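Local coordinates for protein transcriptional regulator I2 (Pseudomonas fluorescens A506, PDB 4MO7) that probably acts as a dimeric TetR-family transcriptional regulator that binds DNA through a helix-turn-helix domain, and is a superantigen associated with Crohn's disease, at residues 146-149 and 150-154; 160-164 and 165-169; 171-174 and 175-178; 196-199 and 200-204. All blocks are in the same frame, centred on the assembly; numbering follows the deposited sequence.

Contact 1: residues 146-149 and 150-154; sequences LRDV and YEQIW
R147 reaches over one helical turn so that its guanidinium meets the ring of Y150 and the carboxylate of E151. NH1 stands 3.2 Å from Y150 CE1, with CD1 equally near; the two flat groups are tilted 36° to each other, so the arrangement is not a parallel stack. Across one face of the guanidinium lies the E151 carboxylate, turned almost perpendicular to it at 82°. This is an i to i+4 salt bridge carried by charge alone: the oxygen OE2 lies well out of the guanidinium plane, no N-H points at it, and its exact place is somewhat uncertain because it sits too near CZ. R147 gets there with CG anti to its own nitrogen (chi1 167°) and a bend at chi2, while E151 folds back through its own bend at chi2. The backbone beneath is regular alpha-helix, E151 N donating to R147 O at 2.9 Å and Q152 N to D148 O at 2.9 Å. On the outer side Q152 CG packs 3.2 Å from D148 O. Y150 is buried and its hydroxyl is hydrogen-bonded to E113; E151 OE1 forms a salt bridge with R175, whose guanidinium also makes a cation-pi contact with W154. Helix 137-163 thus turns R147, Y150 and W154 towards helix 171-183, rests W154 on helix 102-110 as well, and lays L146, V149 and I153 along helix 73-97 in this all-helical chain.

Contact 2: residues 160-164 and 165-169; sequences EAKAA and GYIRG
G165 is the first residue to leave helical backbone angles after helix 137-163, in a Schellman motif: its phi is positive (93°), and two bonds run back into the last turn. G165 N donates to K162 O at 3.1 Å from well above the carbonyl plane, and Y166 N reaches back to A161 O at 2.9 Å. The Y166 ring then lies against the helix end, with A164 CB at its edge, 3.6 Å from CD1 and near the ring plane. I167 turns inward; its CD1 packs on A161 CB at 3.6 Å, while A161 rests on V106 of helix 102-110 and I167 on L209. I167 O is held by two waters, both donating to it: one also donates to K162 O, the other accepts from K162 NZ. R168 points away from the helix and pairs with D212 of the second subunit, so this turn takes part in the dimer contact. G169 closes the walk by offering its carbonyl to K162, whose chain bends at chi2 (68°) and runs alongside I167 O before reaching over the loop. The ammonium NZ meets G169 O at 2.8 Å, from above the carbonyl plane.

Contact 3: residues 171-174 and 175-178; sequences VFIT and RRFL
I173 and F177 meet one helical turn apart, the ring taking the methyl CG2 of I173 on one face. Followed outward, F177 CB lies 3.7 Å from both I173 O and T174 O, CG remains 3.6 Å from I173 O, and CD2 is the last ring atom close to that oxygen. CE2 then comes to 3.5 Å from I173 CG2, and CZ at the tip is 3.7 Å from the same methyl. The methyl stands 3.4 Å above the ring plane, displaced towards the rim and 27° off the normal through the centroid, which makes this a CH-pi contact. On I173 it is the branch lying anti to the backbone nitrogen that makes it, CG1 lying beside the backbone nitrogen (chi1 -65°). Below, F177 N donates to I173 O at 2.9 Å, so the same carbonyl serves the helix and underlies the start of the ring. R176 CG passes 3.2 Å from F172 O. Near the helix start, T174 OG1 bonds to the carbonyl of D170, while D170 OD1 accepts from I173 N. R175 turns the other way and, besides E151, forms a salt bridge with E113. Helix 171-183 therefore has two packed sides: V171, R175 and L178 lie against helix 137-163, whereas I173 and R176 pack on W188, and F177 on M207, of the second subunit.

Contact 4: residues 196-199 and 200-204; sequences TLEE and LAEEA
E198 and E202, one turn apart, bring like charges together: their OE2 atoms are 3.9 Å apart, with the carboxylate planes turned 81° to each other. The repulsion is probably eased by R111, which forms a salt bridge with E198 OE1. E198 projects from the helix with CG anti to the backbone nitrogen (chi1 -174°) and a bend at chi2 that brings OE2 near E202; E202 runs extended from CG, and that CG lies 3.1 Å from E198 O. The backbone bond between the same two residues, E202 N to E198 O, is 2.9 Å. At the helix start the first turn is tied twice by side chains. T196 OG1 accepts from E199 N at 3.1 Å in a nearly straight bond, and E199 OE1 accepts from T196 N, also at 3.1 Å, approached from above the carboxylate plane. L200 N completes the turn by donating to T196 O. L197, L200 and A201 touch L114 of helix 114-117, with A201 and A204 also resting on I110 of helix 102-110. Across the dimer, L200 and A204 pack on F177 of the second subunit, and E203 OE1 accepts from the backbone nitrogen of D170 of that subunit. The reciprocal T196 and E199 bonds form a capping box, with T196 as N-cap, opening the last helix of the TetR C-terminal domain, residues 197-208.

How the contacts relate
From the N terminus the four contacts come in series; none nests or crosses. Contacts 1 and 2 share helix 137-163, their centres about 19 Å apart, and contact 2 closes the turn that leads into helix 171-183. Contact 3 opens that next helix and folds back on both: the R175 joint to E151 and W154 against L178 bind it to contact 1, while K162 CB against V171 CG2 (3.6 Å) binds it to contact 2. Contact 4 touches none of the others within the chain, but across the dimer its helix meets F177 of contact 3 and G169 of contact 2 on the second subunit.

Contact 1: residues 146-149 and 150-154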
loop_
_atom_site.group_PDB
_atom_site.type_symbol
_atom_site.label_atom_id
_atom_site.label_comp_id
_atom_site.label_asym_id
_atom_site.label_seq_id
_atom_site.Cartn_x
_atom_site.Cartn_y
_atom_site.Cartn_z
ATOM N N LEU A 146 10.164 0.845 -18.784
ATOM C CA LEU A 146 9.106 -0.115 -19.124
ATOM C C LEU A 146 7.858 0.142 -18.293
ATOM O O LEU A 146 6.727 -0.035 -18.786
ATOM C CB LEU A 146 9.560 -1.551 -18.880
ATOM C CG LEU A 146 10.736 -1.909 -19.782
ATOM C CD1 LEU A 146 11.115 -3.360 -19.574
ATOM C CD2 LEU A 146 10.349 -1.713 -21.239
ATOM N N ARG A 147 8.047 0.469 -17.021
ATOM C CA ARG A 147 6.877 0.768 -16.164
ATOM C C ARG A 147 6.131 1.978 -16.746
ATOM O O ARG A 147 4.914 2.030 -16.684
ATOM C CB ARG A 147 7.332 1.113 -14.754
ATOM C CG ARG A 147 6.248 1.718 -13.913
ATOM C CD ARG A 147 5.248 0.679 -13.538
ATOM N NE ARG A 147 4.635 1.034 -12.268
ATOM C CZ ARG A 147 3.477 0.551 -11.852
ATOM N NH1 ARG A 147 2.814 -0.303 -12.620
ATOM N NH2 ARG A 147 2.983 0.918 -10.674
ATOM N N ASP A 148 6.863 2.931 -17.321
ATOM C CA ASP A 148 6.225 4.119 -17.907
ATOM C C ASP A 148 5.260 3.700 -18.994
ATOM O O ASP A 148 4.124 4.218 -19.049
ATOM C CB ASP A 148 7.279 5.079 -18.505
ATOM C CG ASP A 148 6.690 6.402 -18.945
ATOM O OD1 ASP A 148 5.722 6.874 -18.321
ATOM O OD2 ASP A 148 7.227 7.006 -19.902
ATOM N N VAL A 149 5.697 2.791 -19.863
ATOM C CA VAL A 149 4.855 2.312 -20.993
ATOM C C VAL A 149 3.615 1.597 -20.461
ATOM O O VAL A 149 2.476 1.775 -20.982
ATOM C CB VAL A 149 5.650 1.387 -21.897
ATOM C CG1 VAL A 149 4.756 0.730 -22.889
ATOM C CG2 VAL A 149 6.770 2.217 -22.602
ATOM N N TYR A 150 3.821 0.802 -19.406
ATOM C CA TYR A 150 2.711 0.087 -18.746
ATOM C C TYR A 150 1.712 1.090 -18.253
ATOM O O TYR A 150 0.514 0.936 -18.453
ATOM C CB TYR A 150 3.297 -0.702 -17.572
ATOM C CG TYR A 150 2.293 -1.435 -16.682
ATOM C CD1 TYR A 150 1.690 -0.802 -15.599
ATOM C CD2 TYR A 150 2.055 -2.785 -16.890
ATOM C CE1 TYR A 150 0.803 -1.531 -14.734
ATOM C CE2 TYR A 150 1.204 -3.501 -16.043
ATOM C CZ TYR A 150 0.567 -2.858 -15.015
ATOM O OH TYR A 150 -0.297 -3.611 -14.249
ATOM N N GLU A 151 2.196 2.157 -17.638
ATOM C CA GLU A 151 1.270 3.148 -17.103
ATOM C C GLU A 151 0.541 3.880 -18.190
ATOM O O GLU A 151 -0.590 4.313 -17.987
ATOM C CB GLU A 151 1.920 4.142 -16.136
ATOM C CG GLU A 151 2.420 3.535 -14.815
ATOM C CD GLU A 151 1.260 3.046 -13.942
ATOM O OE1 GLU A 151 0.210 3.740 -13.923
ATOM O OE2 GLU A 151 1.432 1.945 -13.353
ATOM N N GLN A 152 1.210 4.117 -19.329
ATOM C CA GLN A 152 0.543 4.806 -20.415
ATOM C C GLN A 152 -0.629 3.989 -20.966
ATOM O O GLN A 152 -1.620 4.551 -21.383
ATOM C CB GLN A 152 1.565 5.166 -21.541
ATOM C CG GLN A 152 2.583 6.176 -20.993
ATOM C CD GLN A 152 3.387 6.827 -22.103
ATOM O OE1 GLN A 152 3.545 6.217 -23.164
ATOM N NE2 GLN A 152 3.876 8.074 -21.882
ATOM N N ILE A 153 -0.557 2.672 -20.903
ATOM C CA ILE A 153 -1.722 1.848 -21.330
ATOM C C ILE A 153 -2.923 2.101 -20.387
ATOM O O ILE A 153 -4.067 2.340 -20.842
ATOM C CB ILE A 153 -1.377 0.358 -21.294
ATOM C CG1 ILE A 153 -0.374 -0.011 -22.402
ATOM C CG2 ILE A 153 -2.636 -0.478 -21.528
ATOM C CD1 ILE A 153 0.050 -1.463 -22.181
ATOM N N TRP A 154 -2.650 2.117 -19.085
ATOM C CA TRP A 154 -3.680 2.489 -18.105
ATOM C C TRP A 154 -4.255 3.862 -18.357
ATOM O O TRP A 154 -5.508 4.069 -18.356
ATOM C CB TRP A 154 -3.161 2.476 -16.691
ATOM C CG TRP A 154 -3.126 1.151 -16.045
ATOM C CD1 TRP A 154 -2.089 0.250 -15.970
ATOM C CD2 TRP A 154 -4.233 0.559 -15.370
ATOM N NE1 TRP A 154 -2.479 -0.879 -15.257
ATOM C CE2 TRP A 154 -3.805 -0.706 -14.875
ATOM C CE3 TRP A 154 -5.556 0.977 -15.156
ATOM C CZ2 TRP A 154 -4.659 -1.552 -14.148
ATOM C CZ3 TRP A 154 -6.390 0.149 -14.410
ATOM C CH2 TRP A 154 -5.930 -1.110 -13.929
#

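Contact 2: residues 160-164 and 165-169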
loop_
_atom_site.group_PDB
_atom_site.type_symbol
_atom_site.label_atom_id
_atom_site.label_comp_id
_atom_site.label_asym_id
_atom_site.label_seq_id
_atom_site.Cartn_x
_atom_site.Cartn_y
_atom_site.Cartn_z
ATOM N N GLU A 160 -10.033 6.926 -22.135
ATOM C CA GLU A 160 -11.240 6.522 -22.906
ATOM C C GLU A 160 -12.495 6.481 -22.034
ATOM O O GLU A 160 -13.586 6.955 -22.432
ATOM C CB GLU A 160 -11.074 5.109 -23.486
ATOM C CG GLU A 160 -10.044 4.988 -24.540
ATOM C CD GLU A 160 -9.695 3.506 -24.843
ATOM O OE1 GLU A 160 -8.673 3.286 -25.493
ATOM O OE2 GLU A 160 -10.426 2.556 -24.438
ATOM N N ALA A 161 -12.360 5.886 -20.856
ATOM C CA ALA A 161 -13.478 5.798 -19.894
ATOM C C ALA A 161 -13.996 7.154 -19.501
ATOM O O ALA A 161 -15.216 7.327 -19.426
ATOM C CB ALA A 161 -13.124 4.991 -18.636
ATOM N N LYS A 162 -13.075 8.082 -19.223
ATOM C CA LYS A 162 -13.410 9.442 -18.825
ATOM C C LYS A 162 -14.163 10.100 -19.999
ATOM O O LYS A 162 -15.175 10.754 -19.799
ATOM C CB LYS A 162 -12.106 10.212 -18.574
ATOM C CG LYS A 162 -12.268 11.702 -18.244
ATOM C CD LYS A 162 -12.920 11.904 -16.892
ATOM C CE LYS A 162 -12.801 13.370 -16.360
ATOM N NZ LYS A 162 -13.583 13.415 -15.083
ATOM N N ALA A 163 -13.620 9.977 -21.219
ATOM C CA ALA A 163 -14.284 10.548 -22.398
ATOM C C ALA A 163 -15.702 10.018 -22.617
ATOM O O ALA A 163 -16.571 10.792 -23.015
ATOM C CB ALA A 163 -13.413 10.374 -23.679
ATOM N N ALA A 164 -15.945 8.714 -22.400
ATOM C CA ALA A 164 -17.294 8.118 -22.530
ATOM C C ALA A 164 -18.233 8.407 -21.340
ATOM O O ALA A 164 -19.404 8.012 -21.370
ATOM C CB ALA A 164 -17.193 6.596 -22.744
ATOM N N GLY A 165 -17.723 9.046 -20.284
ATOM C CA GLY A 165 -18.560 9.417 -19.135
ATOM C C GLY A 165 -18.624 8.440 -17.973
ATOM O O GLY A 165 -19.530 8.539 -17.124
ATOM N N TYR A 166 -17.697 7.469 -17.929
ATOM C CA TYR A 166 -17.639 6.445 -16.884
ATOM C C TYR A 166 -16.806 6.793 -15.648
ATOM O O TYR A 166 -16.863 6.087 -14.680
ATOM C CB TYR A 166 -17.052 5.137 -17.452
ATOM C CG TYR A 166 -17.958 4.415 -18.428
ATOM C CD1 TYR A 166 -18.096 4.841 -19.739
ATOM C CD2 TYR A 166 -18.637 3.275 -18.038
ATOM C CE1 TYR A 166 -18.938 4.177 -20.621
ATOM C CE2 TYR A 166 -19.450 2.587 -18.917
ATOM C CZ TYR A 166 -19.604 3.048 -20.190
ATOM O OH TYR A 166 -20.427 2.340 -21.041
ATOM N N ILE A 167 -16.024 7.865 -15.689
ATOM C CA ILE A 167 -15.144 8.172 -14.562
ATOM C C ILE A 167 -15.417 9.606 -14.165
ATOM O O ILE A 167 -15.442 10.502 -15.037
ATOM C CB ILE A 167 -13.690 8.013 -15.037
ATOM C CG1 ILE A 167 -13.365 6.515 -15.148
ATOM C CG2 ILE A 167 -12.702 8.694 -14.084
ATOM C CD1 ILE A 167 -11.936 6.260 -15.512
ATOM N N ARG A 168 -15.644 9.812 -12.863
ATOM C CA ARG A 168 -16.073 11.104 -12.327
ATOM C C ARG A 168 -14.894 12.032 -12.109
ATOM O O ARG A 168 -15.010 13.248 -12.345
ATOM C CB ARG A 168 -16.825 10.910 -10.991
ATOM C CG ARG A 168 -17.912 9.844 -11.030
ATOM C CD ARG A 168 -18.729 9.886 -9.732
ATOM N NE ARG A 168 -19.258 11.227 -9.584
ATOM C CZ ARG A 168 -19.378 11.883 -8.439
ATOM N NH1 ARG A 168 -19.056 11.304 -7.280
ATOM N NH2 ARG A 168 -19.855 13.129 -8.456
ATOM N N GLY A 169 -13.774 11.470 -11.661
ATOM C CA GLY A 169 -12.630 12.281 -11.234
ATOM C C GLY A 169 -11.492 12.446 -12.247
ATOM O O GLY A 169 -11.641 12.155 -13.442
HETATM O O HOH W 1 -16.389 10.606 -17.404
HETATM O O HOH W 2 -16.457 12.845 -16.186
#

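Contact 3: residues 171-174 and 175-178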
loop_
_atom_site.group_PDB
_atom_site.type_symbol
_atom_site.label_atom_id
_atom_site.label_comp_id
_atom_site.label_asym_id
_atom_site.label_seq_id
_atom_site.Cartn_x
_atom_site.Cartn_y
_atom_site.Cartn_z
ATOM N N VAL A 171 -8.185 11.662 -14.274
ATOM C CA VAL A 171 -7.744 10.360 -14.752
ATOM C C VAL A 171 -6.453 9.931 -14.062
ATOM O O VAL A 171 -6.294 8.751 -13.720
ATOM C CB VAL A 171 -7.517 10.376 -16.261
ATOM C CG1 VAL A 171 -6.768 9.119 -16.674
ATOM C CG2 VAL A 171 -8.864 10.435 -16.992
ATOM N N PHE A 172 -5.502 10.861 -13.875
ATOM C CA PHE A 172 -4.236 10.466 -13.323
ATOM C C PHE A 172 -4.412 10.106 -11.871
ATOM O O PHE A 172 -3.771 9.163 -11.406
ATOM C CB PHE A 172 -3.258 11.626 -13.366
ATOM C CG PHE A 172 -3.041 12.142 -14.770
ATOM C CD1 PHE A 172 -2.147 11.491 -15.588
ATOM C CD2 PHE A 172 -3.779 13.226 -15.259
ATOM C CE1 PHE A 172 -1.932 11.922 -16.897
ATOM C CE2 PHE A 172 -3.573 13.673 -16.579
ATOM C CZ PHE A 172 -2.685 12.998 -17.393
ATOM N N ILE A 173 -5.266 10.849 -11.174
ATOM C CA ILE A 173 -5.446 10.621 -9.719
ATOM C C ILE A 173 -6.257 9.321 -9.553
ATOM O O ILE A 173 -5.973 8.511 -8.653
ATOM C CB ILE A 173 -6.112 11.817 -8.992
ATOM C CG1 ILE A 173 -5.184 13.072 -9.054
ATOM C CG2 ILE A 173 -6.441 11.424 -7.495
ATOM C CD1 ILE A 173 -3.716 12.795 -9.067
ATOM N N THR A 174 -7.210 9.095 -10.450
ATOM C CA THR A 174 -7.985 7.840 -10.420
ATOM C C THR A 174 -6.995 6.678 -10.536
ATOM O O THR A 174 -7.090 5.660 -9.810
ATOM C CB THR A 174 -9.005 7.770 -11.546
ATOM O OG1 THR A 174 -9.985 8.782 -11.325
ATOM C CG2 THR A 174 -9.712 6.415 -11.549
ATOM N N ARG A 175 -5.996 6.817 -11.421
ATOM C CA ARG A 175 -5.036 5.706 -11.533
ATOM C C ARG A 175 -4.185 5.535 -10.253
ATOM O O ARG A 175 -3.972 4.393 -9.791
ATOM C CB ARG A 175 -4.136 5.912 -12.766
ATOM C CG ARG A 175 -2.942 4.929 -12.871
ATOM C CD ARG A 175 -3.449 3.437 -12.949
ATOM N NE ARG A 175 -2.225 2.579 -12.902
ATOM C CZ ARG A 175 -2.193 1.312 -12.489
ATOM N NH1 ARG A 175 -3.311 0.715 -12.032
ATOM N NH2 ARG A 175 -1.025 0.688 -12.419
ATOM N N ARG A 176 -3.747 6.654 -9.644
ATOM C CA ARG A 176 -2.983 6.578 -8.391
ATOM C C ARG A 176 -3.813 5.865 -7.287
ATOM O O ARG A 176 -3.269 5.077 -6.536
ATOM C CB ARG A 176 -2.674 7.955 -7.882
ATOM C CG ARG A 176 -1.892 8.859 -8.860
ATOM C CD ARG A 176 -0.493 8.447 -8.856
ATOM N NE ARG A 176 0.340 9.517 -9.438
ATOM C CZ ARG A 176 1.667 9.486 -9.405
ATOM N NH1 ARG A 176 2.391 10.464 -9.941
ATOM N NH2 ARG A 176 2.264 8.460 -8.828
ATOM N N PHE A 177 -5.107 6.153 -7.197
ATOM C CA PHE A 177 -5.939 5.528 -6.127
ATOM C C PHE A 177 -6.100 4.059 -6.466
ATOM O O PHE A 177 -6.028 3.191 -5.600
ATOM C CB PHE A 177 -7.356 6.160 -6.136
ATOM C CG PHE A 177 -7.463 7.550 -5.464
ATOM C CD1 PHE A 177 -6.650 7.940 -4.424
ATOM C CD2 PHE A 177 -8.423 8.448 -5.922
ATOM C CE1 PHE A 177 -6.783 9.255 -3.813
ATOM C CE2 PHE A 177 -8.600 9.714 -5.347
ATOM C CZ PHE A 177 -7.773 10.137 -4.319
ATOM N N LEU A 178 -6.365 3.743 -7.727
ATOM C CA LEU A 178 -6.536 2.339 -8.125
ATOM C C LEU A 178 -5.262 1.509 -7.943
ATOM O O LEU A 178 -5.293 0.335 -7.490
ATOM C CB LEU A 178 -7.061 2.272 -9.594
ATOM C CG LEU A 178 -7.624 0.962 -10.113
ATOM C CD1 LEU A 178 -8.819 0.450 -9.266
ATOM C CD2 LEU A 178 -8.020 1.154 -11.591
#

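Contact 4: residues 196-199 and 200-204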
loop_
_atom_site.group_PDB
_atom_site.type_symbol
_atom_site.label_atom_id
_atom_site.label_comp_id
_atom_site.label_asym_id
_atom_site.label_seq_id
_atom_site.Cartn_x
_atom_site.Cartn_y
_atom_site.Cartn_z
ATOM N N THR A 196 -13.126 -14.896 -5.262
ATOM C CA THR A 196 -12.198 -15.262 -6.329
ATOM C C THR A 196 -11.593 -13.995 -6.913
ATOM O O THR A 196 -12.100 -12.900 -6.664
ATOM C CB THR A 196 -12.885 -15.972 -7.459
ATOM O OG1 THR A 196 -13.719 -15.038 -8.125
ATOM C CG2 THR A 196 -13.767 -17.126 -6.915
ATOM N N LEU A 197 -10.534 -14.147 -7.700
ATOM C CA LEU A 197 -9.858 -12.967 -8.235
ATOM C C LEU A 197 -10.752 -12.277 -9.241
ATOM O O LEU A 197 -10.765 -11.040 -9.380
ATOM C CB LEU A 197 -8.540 -13.381 -8.902
ATOM C CG LEU A 197 -7.715 -12.118 -9.100
ATOM C CD1 LEU A 197 -6.327 -12.295 -8.474
ATOM C CD2 LEU A 197 -7.669 -11.731 -10.587
ATOM N N GLU A 198 -11.512 -13.058 -9.995
ATOM C CA GLU A 198 -12.440 -12.433 -10.913
ATOM C C GLU A 198 -13.506 -11.595 -10.175
ATOM O O GLU A 198 -13.884 -10.502 -10.613
ATOM C CB GLU A 198 -13.113 -13.489 -11.799
ATOM C CG GLU A 198 -13.999 -12.884 -12.882
ATOM C CD GLU A 198 -13.206 -12.136 -13.989
ATOM O OE1 GLU A 198 -11.979 -12.373 -14.110
ATOM O OE2 GLU A 198 -13.816 -11.330 -14.741
ATOM N N GLU A 199 -14.029 -12.110 -9.081
ATOM C CA GLU A 199 -14.987 -11.346 -8.285
ATOM C C GLU A 199 -14.353 -10.086 -7.722
ATOM O O GLU A 199 -14.976 -9.024 -7.712
ATOM C CB GLU A 199 -15.531 -12.223 -7.174
ATOM C CG GLU A 199 -16.490 -13.263 -7.765
ATOM C CD GLU A 199 -16.838 -14.369 -6.761
ATOM O OE1 GLU A 199 -16.202 -14.441 -5.692
ATOM O OE2 GLU A 199 -17.741 -15.183 -7.056
ATOM N N LEU A 200 -13.100 -10.217 -7.266
ATOM C CA LEU A 200 -12.346 -9.053 -6.759
ATOM C C LEU A 200 -12.197 -7.986 -7.861
ATOM O O LEU A 200 -12.396 -6.778 -7.627
ATOM C CB LEU A 200 -10.977 -9.515 -6.239
ATOM C CG LEU A 200 -10.064 -8.452 -5.595
ATOM C CD1 LEU A 200 -10.695 -7.869 -4.295
ATOM C CD2 LEU A 200 -8.673 -9.005 -5.329
ATOM N N ALA A 201 -11.865 -8.430 -9.072
ATOM C CA ALA A 201 -11.692 -7.491 -10.205
ATOM C C ALA A 201 -13.026 -6.807 -10.530
ATOM O O ALA A 201 -13.075 -5.621 -10.792
ATOM C CB ALA A 201 -11.127 -8.261 -11.455
ATOM N N GLU A 202 -14.119 -7.568 -10.518
ATOM C CA GLU A 202 -15.455 -7.011 -10.703
ATOM C C GLU A 202 -15.823 -5.976 -9.658
ATOM O O GLU A 202 -16.418 -4.956 -10.003
ATOM C CB GLU A 202 -16.500 -8.177 -10.697
ATOM C CG GLU A 202 -16.299 -9.075 -11.971
ATOM C CD GLU A 202 -17.319 -10.216 -12.117
ATOM O OE1 GLU A 202 -18.038 -10.533 -11.145
ATOM O OE2 GLU A 202 -17.391 -10.801 -13.218
ATOM N N GLU A 203 -15.456 -6.216 -8.411
ATOM C CA GLU A 203 -15.733 -5.258 -7.342
ATOM C C GLU A 203 -14.891 -4.026 -7.594
ATOM O O GLU A 203 -15.400 -2.929 -7.436
ATOM C CB GLU A 203 -15.421 -5.814 -5.961
ATOM C CG GLU A 203 -16.413 -6.784 -5.430
ATOM C CD GLU A 203 -17.757 -6.126 -5.061
ATOM O OE1 GLU A 203 -17.789 -4.933 -4.610
ATOM O OE2 GLU A 203 -18.774 -6.846 -5.225
ATOM N N ALA A 204 -13.634 -4.187 -8.030
ATOM C CA ALA A 204 -12.831 -2.987 -8.368
ATOM C C ALA A 204 -13.421 -2.154 -9.488
ATOM O O ALA A 204 -13.379 -0.933 -9.441
ATOM C CB ALA A 204 -11.326 -3.323 -8.704
#